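Local coordinates for kinetochore protein Mis16 (Schizosaccharomyces japonicus, PDB 4XYH), which binds histone H4 and, independently, the CENP-A chaperone Scm3, and probably takes part in loading CENP-A at centromeres as a WD40-repeat protein of the RBBP4 type, at residues 283-288 and 300-305; 278-283 and 305-310; 296-301 and 329-334; 348-353 and 383-388. One frame throughout, in Å; residues are numbered along the deposited sequence.

Contact 1. Residues 283-288 and 300-305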
loop_
_atom_site.group_PDB
_atom_site.type_symbol
_atom_site.label_atom_id
_atom_site.label_comp_id
_atom_site.label_asym_id
_atom_site.label_seq_id
_atom_site.Cartn_x
_atom_site.Cartn_y
_atom_site.Cartn_z
ATOM N N PRO A 283 12.193 10.764 7.970
ATOM C CA PRO A 283 11.261 9.637 8.107
ATOM C C PRO A 283 11.122 8.735 6.877
ATOM O O PRO A 283 11.075 9.198 5.730
ATOM C CB PRO A 283 9.942 10.342 8.415
ATOM C CG PRO A 283 10.385 11.465 9.293
ATOM C CD PRO A 283 11.698 11.944 8.709
ATOM N N VAL A 284 11.088 7.435 7.134
ATOM C CA VAL A 284 10.882 6.453 6.081
ATOM C C VAL A 284 9.438 5.973 6.107
ATOM O O VAL A 284 9.001 5.396 7.105
ATOM C CB VAL A 284 11.832 5.259 6.236
ATOM C CG1 VAL A 284 11.794 4.404 4.985
ATOM C CG2 VAL A 284 13.249 5.758 6.489
ATOM N N ASN A 285 8.714 6.213 5.011
ATOM C CA ASN A 285 7.264 5.997 4.963
ATOM C C ASN A 285 6.806 4.652 4.430
ATOM O O ASN A 285 5.733 4.187 4.796
ATOM C CB ASN A 285 6.598 7.095 4.128
ATOM C CG ASN A 285 6.744 8.461 4.760
ATOM O OD1 ASN A 285 6.707 8.587 5.984
ATOM N ND2 ASN A 285 6.935 9.484 3.939
ATOM N N GLY A 286 7.590 4.039 3.549
ATOM C CA GLY A 286 7.189 2.769 2.969
ATOM C C GLY A 286 8.371 1.871 2.677
ATOM O O GLY A 286 9.516 2.338 2.546
ATOM N N VAL A 287 8.091 0.576 2.568
ATOM C CA VAL A 287 9.113 -0.416 2.282
ATOM C C VAL A 287 8.478 -1.539 1.472
ATOM O O VAL A 287 7.312 -1.881 1.673
ATOM C CB VAL A 287 9.742 -0.965 3.587
ATOM C CG1 VAL A 287 8.655 -1.553 4.482
ATOM C CG2 VAL A 287 10.856 -2.000 3.298
ATOM N N ALA A 288 9.239 -2.113 0.552
ATOM C CA ALA A 288 8.695 -3.143 -0.322
ATOM C C ALA A 288 9.796 -4.058 -0.857
ATOM O O ALA A 288 10.806 -3.596 -1.406
ATOM C CB ALA A 288 7.921 -2.513 -1.468
ATOM N N ALA A 300 10.707 4.351 0.719
ATOM C CA ALA A 300 10.188 5.663 0.347
ATOM C C ALA A 300 10.340 6.588 1.544
ATOM O O ALA A 300 9.937 6.243 2.653
ATOM C CB ALA A 300 8.727 5.568 -0.079
ATOM N N SER A 301 10.912 7.762 1.324
ATOM C CA SER A 301 11.234 8.642 2.430
ATOM C C SER A 301 10.588 10.000 2.302
ATOM O O SER A 301 10.255 10.438 1.199
ATOM C CB SER A 301 12.746 8.827 2.544
ATOM O OG SER A 301 13.059 9.760 3.569
ATOM N N ALA A 302 10.464 10.677 3.444
ATOM C CA ALA A 302 10.047 12.072 3.487
ATOM C C ALA A 302 11.066 13.017 2.821
ATOM O O ALA A 302 10.766 14.187 2.581
ATOM C CB ALA A 302 9.801 12.502 4.943
ATOM N N ASP A 303 12.266 12.521 2.527
ATOM C CA ASP A 303 13.283 13.340 1.865
ATOM C C ASP A 303 13.070 13.422 0.353
ATOM O O ASP A 303 13.991 13.751 -0.378
ATOM C CB ASP A 303 14.696 12.811 2.170
ATOM C CG ASP A 303 14.999 11.458 1.512
ATOM O OD1 ASP A 303 14.191 10.951 0.697
ATOM O OD2 ASP A 303 16.079 10.896 1.809
ATOM N N HIS A 304 11.866 13.071 -0.096
ATOM C CA HIS A 304 11.455 13.110 -1.513
ATOM C C HIS A 304 12.088 12.002 -2.371
ATOM O O HIS A 304 11.934 12.001 -3.585
ATOM C CB HIS A 304 11.771 14.478 -2.166
ATOM C CG HIS A 304 11.301 15.667 -1.380
ATOM N ND1 HIS A 304 11.407 16.958 -1.860
ATOM C CD2 HIS A 304 10.731 15.770 -0.154
ATOM C CE1 HIS A 304 10.919 17.800 -0.966
ATOM N NE2 HIS A 304 10.504 17.106 0.078
ATOM N N THR A 305 12.783 11.048 -1.765
ATOM C CA THR A 305 13.440 10.052 -2.589
ATOM C C THR A 305 12.983 8.640 -2.299
ATOM O O THR A 305 12.388 8.360 -1.257
ATOM C CB THR A 305 14.982 10.099 -2.426
ATOM O OG1 THR A 305 15.343 9.665 -1.107
ATOM C CG2 THR A 305 15.501 11.506 -2.655
#

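Contact 2. Residues 278-283 and 305-310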
loop_
_atom_site.group_PDB
_atom_site.type_symbol
_atom_site.label_atom_id
_atom_site.label_comp_id
_atom_site.label_asym_id
_atom_site.label_seq_id
_atom_site.Cartn_x
_atom_site.Cartn_y
_atom_site.Cartn_z
ATOM N N LYS A 278 20.402 3.147 9.468
ATOM C CA LYS A 278 19.760 4.398 9.115
ATOM C C LYS A 278 19.624 4.404 7.589
ATOM O O LYS A 278 20.618 4.311 6.881
ATOM C CB LYS A 278 20.568 5.594 9.620
ATOM C CG LYS A 278 20.024 6.934 9.130
ATOM C CD LYS A 278 20.770 8.114 9.724
ATOM C CE LYS A 278 22.196 8.198 9.211
ATOM N NZ LYS A 278 22.666 9.628 9.146
ATOM N N ALA A 279 18.396 4.470 7.088
ATOM C CA ALA A 279 18.153 4.376 5.652
ATOM C C ALA A 279 18.117 5.750 5.006
ATOM O O ALA A 279 18.596 5.918 3.890
ATOM C CB ALA A 279 16.840 3.621 5.367
ATOM N N HIS A 280 17.516 6.722 5.689
ATOM C CA HIS A 280 17.459 8.102 5.193
ATOM C C HIS A 280 17.763 9.079 6.329
ATOM O O HIS A 280 17.876 8.660 7.472
ATOM C CB HIS A 280 16.084 8.415 4.592
ATOM C CG HIS A 280 15.722 7.540 3.434
ATOM N ND1 HIS A 280 15.736 7.992 2.129
ATOM C CD2 HIS A 280 15.342 6.244 3.380
ATOM C CE1 HIS A 280 15.381 7.006 1.325
ATOM N NE2 HIS A 280 15.136 5.935 2.056
ATOM N N GLU A 281 17.865 10.373 6.020
ATOM C CA GLU A 281 18.067 11.375 7.061
ATOM C C GLU A 281 16.722 11.830 7.617
ATOM O O GLU A 281 16.670 12.506 8.644
ATOM C CB GLU A 281 18.855 12.583 6.538
ATOM C CG GLU A 281 20.292 12.273 6.137
ATOM C CD GLU A 281 21.080 11.597 7.242
ATOM O OE1 GLU A 281 20.994 12.061 8.405
ATOM O OE2 GLU A 281 21.777 10.589 6.951
ATOM N N GLN A 282 15.642 11.449 6.931
ATOM C CA GLN A 282 14.294 11.867 7.287
ATOM C C GLN A 282 13.398 10.631 7.378
ATOM O O GLN A 282 13.802 9.561 6.941
ATOM C CB GLN A 282 13.755 12.865 6.256
ATOM C CG GLN A 282 14.637 14.102 6.058
ATOM C CD GLN A 282 13.968 15.149 5.185
ATOM O OE1 GLN A 282 12.754 15.351 5.261
ATOM N NE2 GLN A 282 14.754 15.811 4.343
ATOM N N PRO A 283 12.193 10.764 7.970
ATOM C CA PRO A 283 11.261 9.637 8.107
ATOM C C PRO A 283 11.122 8.735 6.877
ATOM O O PRO A 283 11.075 9.198 5.730
ATOM C CB PRO A 283 9.942 10.342 8.415
ATOM C CG PRO A 283 10.385 11.465 9.293
ATOM C CD PRO A 283 11.698 11.944 8.709
ATOM N N THR A 305 12.783 11.048 -1.765
ATOM C CA THR A 305 13.440 10.052 -2.589
ATOM C C THR A 305 12.983 8.640 -2.299
ATOM O O THR A 305 12.388 8.360 -1.257
ATOM C CB THR A 305 14.982 10.099 -2.426
ATOM O OG1 THR A 305 15.343 9.665 -1.107
ATOM C CG2 THR A 305 15.501 11.506 -2.655
ATOM N N VAL A 306 13.279 7.756 -3.244
ATOM C CA VAL A 306 13.185 6.332 -3.023
ATOM C C VAL A 306 14.583 5.735 -3.106
ATOM O O VAL A 306 15.296 5.961 -4.076
ATOM C CB VAL A 306 12.257 5.653 -4.049
ATOM C CG1 VAL A 306 12.410 4.133 -3.984
ATOM C CG2 VAL A 306 10.840 6.053 -3.786
ATOM N N ALA A 307 14.982 4.994 -2.080
ATOM C CA ALA A 307 16.287 4.346 -2.083
ATOM C C ALA A 307 16.133 2.849 -2.326
ATOM O O ALA A 307 15.205 2.224 -1.804
ATOM C CB ALA A 307 17.024 4.606 -0.776
ATOM N N LEU A 308 17.030 2.284 -3.131
ATOM C CA LEU A 308 17.033 0.838 -3.400
ATOM C C LEU A 308 18.132 0.164 -2.587
ATOM O O LEU A 308 19.199 0.740 -2.406
ATOM C CB LEU A 308 17.223 0.564 -4.898
ATOM C CG LEU A 308 16.140 1.237 -5.749
ATOM C CD1 LEU A 308 16.495 1.205 -7.226
ATOM C CD2 LEU A 308 14.807 0.557 -5.516
ATOM N N TRP A 309 17.871 -1.050 -2.098
ATOM C CA TRP A 309 18.805 -1.730 -1.215
ATOM C C TRP A 309 18.920 -3.210 -1.543
ATOM O O TRP A 309 17.962 -3.844 -2.002
ATOM C CB TRP A 309 18.382 -1.606 0.256
ATOM C CG TRP A 309 18.067 -0.247 0.722
ATOM C CD1 TRP A 309 16.869 0.403 0.605
ATOM C CD2 TRP A 309 18.944 0.644 1.421
ATOM N NE1 TRP A 309 16.950 1.645 1.184
ATOM C CE2 TRP A 309 18.214 1.821 1.686
ATOM C CE3 TRP A 309 20.270 0.558 1.853
ATOM C CZ2 TRP A 309 18.771 2.912 2.350
ATOM C CZ3 TRP A 309 20.827 1.646 2.512
ATOM C CH2 TRP A 309 20.077 2.805 2.758
ATOM N N ASP A 310 20.092 -3.761 -1.281
ATOM C CA ASP A 310 20.277 -5.199 -1.290
ATOM C C ASP A 310 20.525 -5.639 0.155
ATOM O O ASP A 310 21.311 -5.011 0.861
ATOM C CB ASP A 310 21.442 -5.592 -2.197
ATOM C CG ASP A 310 21.591 -7.097 -2.333
ATOM O OD1 ASP A 310 21.913 -7.773 -1.333
ATOM O OD2 ASP A 310 21.383 -7.605 -3.451
#

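Contact 3. Residues 296-301 and 329-334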
loop_
_atom_site.group_PDB
_atom_site.type_symbol
_atom_site.label_atom_id
_atom_site.label_comp_id
_atom_site.label_asym_id
_atom_site.label_seq_id
_atom_site.Cartn_x
_atom_site.Cartn_y
_atom_site.Cartn_z
ATOM N N LEU A 296 16.453 -7.782 -3.144
ATOM C CA LEU A 296 16.192 -6.379 -3.464
ATOM C C LEU A 296 14.989 -5.829 -2.696
ATOM O O LEU A 296 13.967 -6.517 -2.563
ATOM C CB LEU A 296 15.964 -6.198 -4.966
ATOM C CG LEU A 296 15.792 -4.761 -5.484
ATOM C CD1 LEU A 296 16.992 -3.906 -5.142
ATOM C CD2 LEU A 296 15.592 -4.747 -6.981
ATOM N N LEU A 297 15.113 -4.592 -2.201
ATOM C CA LEU A 297 13.974 -3.875 -1.609
ATOM C C LEU A 297 14.092 -2.357 -1.805
ATOM O O LEU A 297 15.152 -1.847 -2.187
ATOM C CB LEU A 297 13.827 -4.196 -0.115
ATOM C CG LEU A 297 14.974 -3.798 0.824
ATOM C CD1 LEU A 297 14.455 -3.633 2.232
ATOM C CD2 LEU A 297 16.083 -4.848 0.800
ATOM N N ALA A 298 12.997 -1.645 -1.539
ATOM C CA ALA A 298 12.957 -0.201 -1.724
ATOM C C ALA A 298 12.387 0.484 -0.498
ATOM O O ALA A 298 11.522 -0.075 0.187
ATOM C CB ALA A 298 12.130 0.154 -2.952
ATOM N N THR A 299 12.864 1.697 -0.230
ATOM C CA THR A 299 12.300 2.533 0.820
ATOM C C THR A 299 11.853 3.872 0.243
ATOM O O THR A 299 12.528 4.451 -0.617
ATOM C CB THR A 299 13.311 2.797 1.974
ATOM O OG1 THR A 299 14.534 3.328 1.439
ATOM C CG2 THR A 299 13.611 1.516 2.729
ATOM N N ALA A 300 10.707 4.351 0.719
ATOM C CA ALA A 300 10.188 5.663 0.347
ATOM C C ALA A 300 10.340 6.588 1.544
ATOM O O ALA A 300 9.937 6.243 2.653
ATOM C CB ALA A 300 8.727 5.568 -0.079
ATOM N N SER A 301 10.912 7.762 1.324
ATOM C CA SER A 301 11.234 8.642 2.430
ATOM C C SER A 301 10.588 10.000 2.302
ATOM O O SER A 301 10.255 10.438 1.199
ATOM C CB SER A 301 12.746 8.827 2.544
ATOM O OG SER A 301 13.059 9.760 3.569
ATOM N N TYR A 329 5.482 8.383 -0.167
ATOM C CA TYR A 329 4.707 7.593 0.778
ATOM C C TYR A 329 4.647 6.108 0.390
ATOM O O TYR A 329 5.142 5.251 1.101
ATOM C CB TYR A 329 3.297 8.176 0.888
ATOM C CG TYR A 329 2.454 7.592 2.002
ATOM C CD1 TYR A 329 2.844 7.718 3.334
ATOM C CD2 TYR A 329 1.243 6.937 1.728
ATOM C CE1 TYR A 329 2.064 7.188 4.365
ATOM C CE2 TYR A 329 0.446 6.405 2.759
ATOM C CZ TYR A 329 0.862 6.534 4.076
ATOM O OH TYR A 329 0.097 6.012 5.114
ATOM N N ASN A 330 4.042 5.808 -0.746
ATOM C CA ASN A 330 3.840 4.428 -1.141
ATOM C C ASN A 330 4.958 3.953 -2.065
ATOM O O ASN A 330 5.511 4.729 -2.838
ATOM C CB ASN A 330 2.473 4.256 -1.829
ATOM C CG ASN A 330 1.307 4.698 -0.946
ATOM O OD1 ASN A 330 0.460 5.510 -1.353
ATOM N ND2 ASN A 330 1.255 4.161 0.271
ATOM N N VAL A 331 5.278 2.671 -1.983
ATOM C CA VAL A 331 6.211 2.068 -2.908
ATOM C C VAL A 331 5.733 0.640 -3.152
ATOM O O VAL A 331 5.483 -0.091 -2.208
ATOM C CB VAL A 331 7.668 2.117 -2.370
ATOM C CG1 VAL A 331 7.783 1.518 -0.951
ATOM C CG2 VAL A 331 8.609 1.450 -3.329
ATOM N N GLN A 332 5.547 0.261 -4.414
ATOM C CA GLN A 332 5.048 -1.074 -4.735
ATOM C C GLN A 332 5.688 -1.616 -6.001
ATOM O O GLN A 332 5.640 -0.973 -7.061
ATOM C CB GLN A 332 3.535 -1.071 -4.913
ATOM C CG GLN A 332 2.768 -0.676 -3.670
ATOM C CD GLN A 332 2.172 -1.860 -2.964
ATOM O OE1 GLN A 332 2.147 -1.918 -1.729
ATOM N NE2 GLN A 332 1.676 -2.819 -3.745
ATOM N N TRP A 333 6.258 -2.811 -5.898
ATOM C CA TRP A 333 6.857 -3.459 -7.052
ATOM C C TRP A 333 5.781 -4.021 -7.973
ATOM O O TRP A 333 4.774 -4.537 -7.499
ATOM C CB TRP A 333 7.786 -4.575 -6.598
ATOM C CG TRP A 333 8.971 -4.095 -5.859
ATOM C CD1 TRP A 333 9.123 -4.032 -4.505
ATOM C CD2 TRP A 333 10.187 -3.595 -6.425
ATOM N NE1 TRP A 333 10.360 -3.528 -4.193
ATOM C CE2 TRP A 333 11.034 -3.254 -5.356
ATOM C CE3 TRP A 333 10.641 -3.405 -7.733
ATOM C CZ2 TRP A 333 12.320 -2.739 -5.553
ATOM C CZ3 TRP A 333 11.917 -2.895 -7.928
ATOM C CH2 TRP A 333 12.744 -2.567 -6.842
ATOM N N SER A 334 5.974 -3.927 -9.284
ATOM C CA SER A 334 5.074 -4.643 -10.195
ATOM C C SER A 334 5.118 -6.156 -9.907
ATOM O O SER A 334 6.190 -6.723 -9.727
ATOM C CB SER A 334 5.447 -4.371 -11.656
ATOM O OG SER A 334 4.918 -5.378 -12.517
#

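Contact 4. Residues 348-353 and 383-388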
loop_
_atom_site.group_PDB
_atom_site.type_symbol
_atom_site.label_atom_id
_atom_site.label_comp_id
_atom_site.label_asym_id
_atom_site.label_seq_id
_atom_site.Cartn_x
_atom_site.Cartn_y
_atom_site.Cartn_z
ATOM N N ARG A 348 1.401 14.860 -5.245
ATOM C CA ARG A 348 0.168 14.496 -5.960
ATOM C C ARG A 348 0.428 13.662 -7.217
ATOM O O ARG A 348 -0.478 13.445 -8.017
ATOM C CB ARG A 348 -0.651 15.747 -6.334
ATOM C CG ARG A 348 -0.948 16.717 -5.179
ATOM C CD ARG A 348 -1.713 17.945 -5.678
ATOM N NE ARG A 348 -0.989 18.614 -6.761
ATOM C CZ ARG A 348 -0.062 19.552 -6.574
ATOM N NH1 ARG A 348 0.241 19.939 -5.353
ATOM N NH2 ARG A 348 0.565 20.100 -7.608
ATOM N N ARG A 349 1.657 13.176 -7.378
ATOM C CA ARG A 349 2.016 12.379 -8.550
ATOM C C ARG A 349 2.223 10.902 -8.210
ATOM O O ARG A 349 2.619 10.545 -7.092
ATOM C CB ARG A 349 3.289 12.930 -9.203
ATOM C CG ARG A 349 3.216 14.393 -9.599
ATOM C CD ARG A 349 2.285 14.597 -10.788
ATOM N NE ARG A 349 2.122 16.013 -11.107
ATOM C CZ ARG A 349 1.023 16.723 -10.849
ATOM N NH1 ARG A 349 -0.047 16.156 -10.277
ATOM N NH2 ARG A 349 0.995 18.007 -11.172
ATOM N N VAL A 350 1.951 10.041 -9.183
ATOM C CA VAL A 350 2.348 8.636 -9.093
ATOM C C VAL A 350 3.403 8.365 -10.172
ATOM O O VAL A 350 3.139 8.503 -11.358
ATOM C CB VAL A 350 1.149 7.687 -9.255
ATOM C CG1 VAL A 350 1.603 6.247 -9.164
ATOM C CG2 VAL A 350 0.099 7.956 -8.171
ATOM N N CYS A 351 4.608 8.006 -9.763
ATOM C CA CYS A 351 5.669 7.728 -10.724
ATOM C C CYS A 351 5.884 6.229 -10.913
ATOM O O CYS A 351 5.900 5.466 -9.950
ATOM C CB CYS A 351 6.976 8.393 -10.283
ATOM S SG CYS A 351 6.933 10.228 -10.345
ATOM N N VAL A 352 6.035 5.815 -12.165
ATOM C CA VAL A 352 6.403 4.442 -12.477
ATOM C C VAL A 352 7.868 4.438 -12.901
ATOM O O VAL A 352 8.261 5.232 -13.761
ATOM C CB VAL A 352 5.527 3.847 -13.596
ATOM C CG1 VAL A 352 5.863 2.370 -13.809
ATOM C CG2 VAL A 352 4.047 4.052 -13.284
ATOM N N TRP A 353 8.669 3.565 -12.290
ATOM C CA TRP A 353 10.106 3.520 -12.542
ATOM C C TRP A 353 10.524 2.222 -13.212
ATOM O O TRP A 353 9.958 1.163 -12.940
ATOM C CB TRP A 353 10.892 3.671 -11.247
ATOM C CG TRP A 353 10.488 4.833 -10.392
ATOM C CD1 TRP A 353 9.500 4.850 -9.452
ATOM C CD2 TRP A 353 11.082 6.137 -10.372
ATOM N NE1 TRP A 353 9.437 6.082 -8.856
ATOM C CE2 TRP A 353 10.399 6.891 -9.399
ATOM C CE3 TRP A 353 12.130 6.740 -11.080
ATOM C CZ2 TRP A 353 10.720 8.226 -9.118
ATOM C CZ3 TRP A 353 12.448 8.070 -10.802
ATOM C CH2 TRP A 353 11.742 8.794 -9.830
ATOM N N ASN A 383 -4.764 15.737 -5.363
ATOM C CA ASN A 383 -4.415 15.777 -3.958
ATOM C C ASN A 383 -3.435 14.682 -3.628
ATOM O O ASN A 383 -3.134 13.835 -4.469
ATOM C CB ASN A 383 -5.653 15.632 -3.077
ATOM C CG ASN A 383 -5.864 16.831 -2.197
ATOM O OD1 ASN A 383 -5.090 17.075 -1.268
ATOM N ND2 ASN A 383 -6.897 17.605 -2.494
ATOM N N ARG A 384 -2.945 14.718 -2.398
ATOM C CA ARG A 384 -2.005 13.738 -1.898
ATOM C C ARG A 384 -2.514 12.326 -2.136
ATOM O O ARG A 384 -3.681 12.026 -1.897
ATOM C CB ARG A 384 -1.764 13.957 -0.410
ATOM C CG ARG A 384 -0.918 12.881 0.212
ATOM C CD ARG A 384 -1.032 12.869 1.714
ATOM N NE ARG A 384 -0.365 11.697 2.261
ATOM C CZ ARG A 384 -0.999 10.631 2.730
ATOM N NH1 ARG A 384 -2.332 10.590 2.727
ATOM N NH2 ARG A 384 -0.295 9.608 3.205
ATOM N N VAL A 385 -1.634 11.463 -2.621
ATOM C CA VAL A 385 -1.991 10.076 -2.875
ATOM C C VAL A 385 -1.868 9.242 -1.603
ATOM O O VAL A 385 -0.794 9.182 -1.008
ATOM C CB VAL A 385 -1.093 9.473 -3.981
ATOM C CG1 VAL A 385 -1.501 8.031 -4.278
ATOM C CG2 VAL A 385 -1.168 10.335 -5.232
ATOM N N SER A 386 -2.956 8.582 -1.207
ATOM C CA SER A 386 -3.017 7.815 0.049
ATOM C C SER A 386 -2.511 6.373 -0.036
ATOM O O SER A 386 -1.882 5.884 0.899
ATOM C CB SER A 386 -4.456 7.781 0.559
ATOM O OG SER A 386 -4.976 9.096 0.658
ATOM N N ASP A 387 -2.833 5.684 -1.132
ATOM C CA ASP A 387 -2.490 4.271 -1.306
ATOM C C ASP A 387 -2.573 3.915 -2.784
ATOM O O ASP A 387 -3.162 4.657 -3.581
ATOM C CB ASP A 387 -3.422 3.364 -0.481
ATOM C CG ASP A 387 -2.803 1.982 -0.193
ATOM O OD1 ASP A 387 -1.577 1.818 -0.392
ATOM O OD2 ASP A 387 -3.538 1.064 0.252
ATOM N N LEU A 388 -1.963 2.799 -3.158
ATOM C CA LEU A 388 -2.073 2.305 -4.531
ATOM C C LEU A 388 -1.825 0.811 -4.578
ATOM O O LEU A 388 -1.231 0.234 -3.657
ATOM C CB LEU A 388 -1.114 3.033 -5.481
ATOM C CG LEU A 388 0.337 3.312 -5.092
ATOM C CD1 LEU A 388 1.108 2.050 -4.880
ATOM C CD2 LEU A 388 1.027 4.147 -6.164
#

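Contact 1. Residues 283-288 and 300-305
In one blade of this WD40 beta-propeller, the innermost strand 284-289 pairs antiparallel with strand 296-301, and the register shifts at a classic beta bulge in which Asn285 and Gly286 both face Ala300. The carbonyl of Ala300 receives Asn285 N at 2.7 Å and, more weakly, Gly286 N, while Ala300 N returns a bond to Gly286 O at 3.0 Å. On the N-terminal side of the bulge, Val284 and Ser301 form a non-hydrogen-bonded pair, and the CG1 methyl of Val284 lies 3.5 Å from Ala300 O. Pro283 O is gripped twice: Ala302 N meets it at 2.8 Å almost in line with the carbonyl, and Ser301 OG comes in from above the carbonyl plane at 3.0 Å. The serine hydroxyl gets there because OG stands opposite the backbone N across the CA-CB bond (chi1 176°); the same oxygen accepts from Asp303 N in an ST turn, within the type I turn that carries the chain from Ser301 to His304. Beside this turn, Ala302 CB rests 4.1 Å from Pro283 CB. Asn285 ND2 passes near Ala302 N without bonding it and is spent on Val328 O and Glu327 of the next blade. With two donors on Pro283 O and a hydroxyl that both gives and accepts, the chemistry ties the start of the inner strand to the turn that follows its partner.

Contact 2. Residues 278-283 and 305-310
His280 reaches from the loop that links two propeller blades to strand 306-310, and belongs to the hydrogen-bonded network characteristic of WD40 repeats, which also includes Thr299, Asp303 and Trp309. Its CB leaves the backbone with CG beside the backbone N and anti to the carbonyl carbon (chi1 -60°), which carries the imidazole across to the other segment. Beyond CG, His280 ND1 passes 3.7 Å from Thr305 OG1, but its hydrogen bond is to Asp303 OD2. His280 CE1 lies 3.6 Å from both Ala307 CB and Thr305 OG1, the latter at the ring edge near its plane. His280 NE2 runs past the same methyl, 3.7 Å from Ala307 CB, and is hydrogen-bonded to Thr299 OG1, a hydroxyl shared with Trp309 NE1. With both ring nitrogens engaged, rotation of the imidazole is fixed, and the methyl of Ala307 sits obliquely by CE1 and NE2. Further along the strand, the six-membered part of the Trp309 indole abuts Ala279, the residue before the histidine. Ala279 CB touches Trp309 CZ2 at 3.7 Å. Lys278, at the end of strand 275-278, forms a salt bridge with Glu281 within their own segment. The indole is met at its edge, near the ring plane, by Ala279 O, which lies 3.4 Å from Trp309 CZ2.

Contact 3. Residues 296-301 and 329-334
The indole of Trp333 presents the edge of its six-membered ring to strand 296-301: Leu297 C lies near the ring plane, 4.2 Å from Trp333 CZ2, while Leu296 and Ala298 approach obliquely. Leu296 crosses the indole at about a right angle and sets CD2 3.6 Å from Trp333 CH2, its CG lying opposite the backbone N (chi1 -175°). Ala298 CB stands 3.9 Å from Trp333 CZ2 and 3.8 Å from Val331 CG2. The other branch of the valine, CG1, approaches Ala300, whose CB also rests over the backbone at 3.8 Å from Tyr329 O. Thus Leu296, Ala298 and Ala300, alternate residues of one strand, point to Val331 and Trp333 of the innermost strand of the following blade. The two strand segments run nearly antiparallel, 163° between their directions, and the segment axes come within 6.7 Å at their closest. The indole nitrogen is satisfied by Ala288 O of the preceding blade. The side chains that meet are apolar, and the small methyls of Ala298 and Ala300 probably let the sheets come close, while the one polar group of the indole adds a hydrogen bond between blades.

Contact 4. Residues 348-353 and 383-388
Arg348 lays the aliphatic part of its side chain along the backbone of Asn383, with CG 3.6 Å from Asn383 C and CB equally near Asn383 O. CD continues over the same residue, 3.8 Å from Asn383 N, before a bend at the third torsion (chi3 -56°) turns the guanidinium away; the arginine thus meets the other segment through its methylenes rather than its charge. Deeper in, Val350 points both its methyls at the neighbouring blade. Val350 CG2 faces Val385 CG2 at 4.0 Å, the two valines crossing at about a right angle, and Val350 CG1 meets Leu388 CD2 tip to tip at 3.7 Å. The leucine reaches it with CG placed between its backbone N and carbonyl carbon (chi1 44°). Val385 CG2 also lies 4.2 Å from the carbonyl carbon of Arg348. The contact joins two consecutive blades of the propeller: strand 350-354, third in its sheet, and strand 385-390, the inner edge of the next. Val350 also touches Val342 of strand 340-345, Leu388 packs on strand 328-333, and Arg349 forms a salt bridge with Glu29 of the N-terminal helix 19-40.

Overall arrangement
Along the chain, contact 1 is nested within the loop closed by contact 2, contact 3 starts on the strand that contact 1 uses, and contact 4 follows in series. Contact 1 lies in the blade of strands 284-289, 296-301, 306-310 and 319-321, and contact 2, centres about 6 Å apart, sets the loop leading into that blade against its strand 306-310. Contact 3 (centres about 8 Å from contact 1) joins the blade to the sheet of strands 328-333 to 374-378, and contact 4 (centres about 12 Å from contact 3) joins this sheet to the one containing strand 385-390. Contact 1 bonds neighbouring strands of one blade, whereas contacts 3 and 4 pack side chains from blade to blade, building up a stretch of the closed propeller.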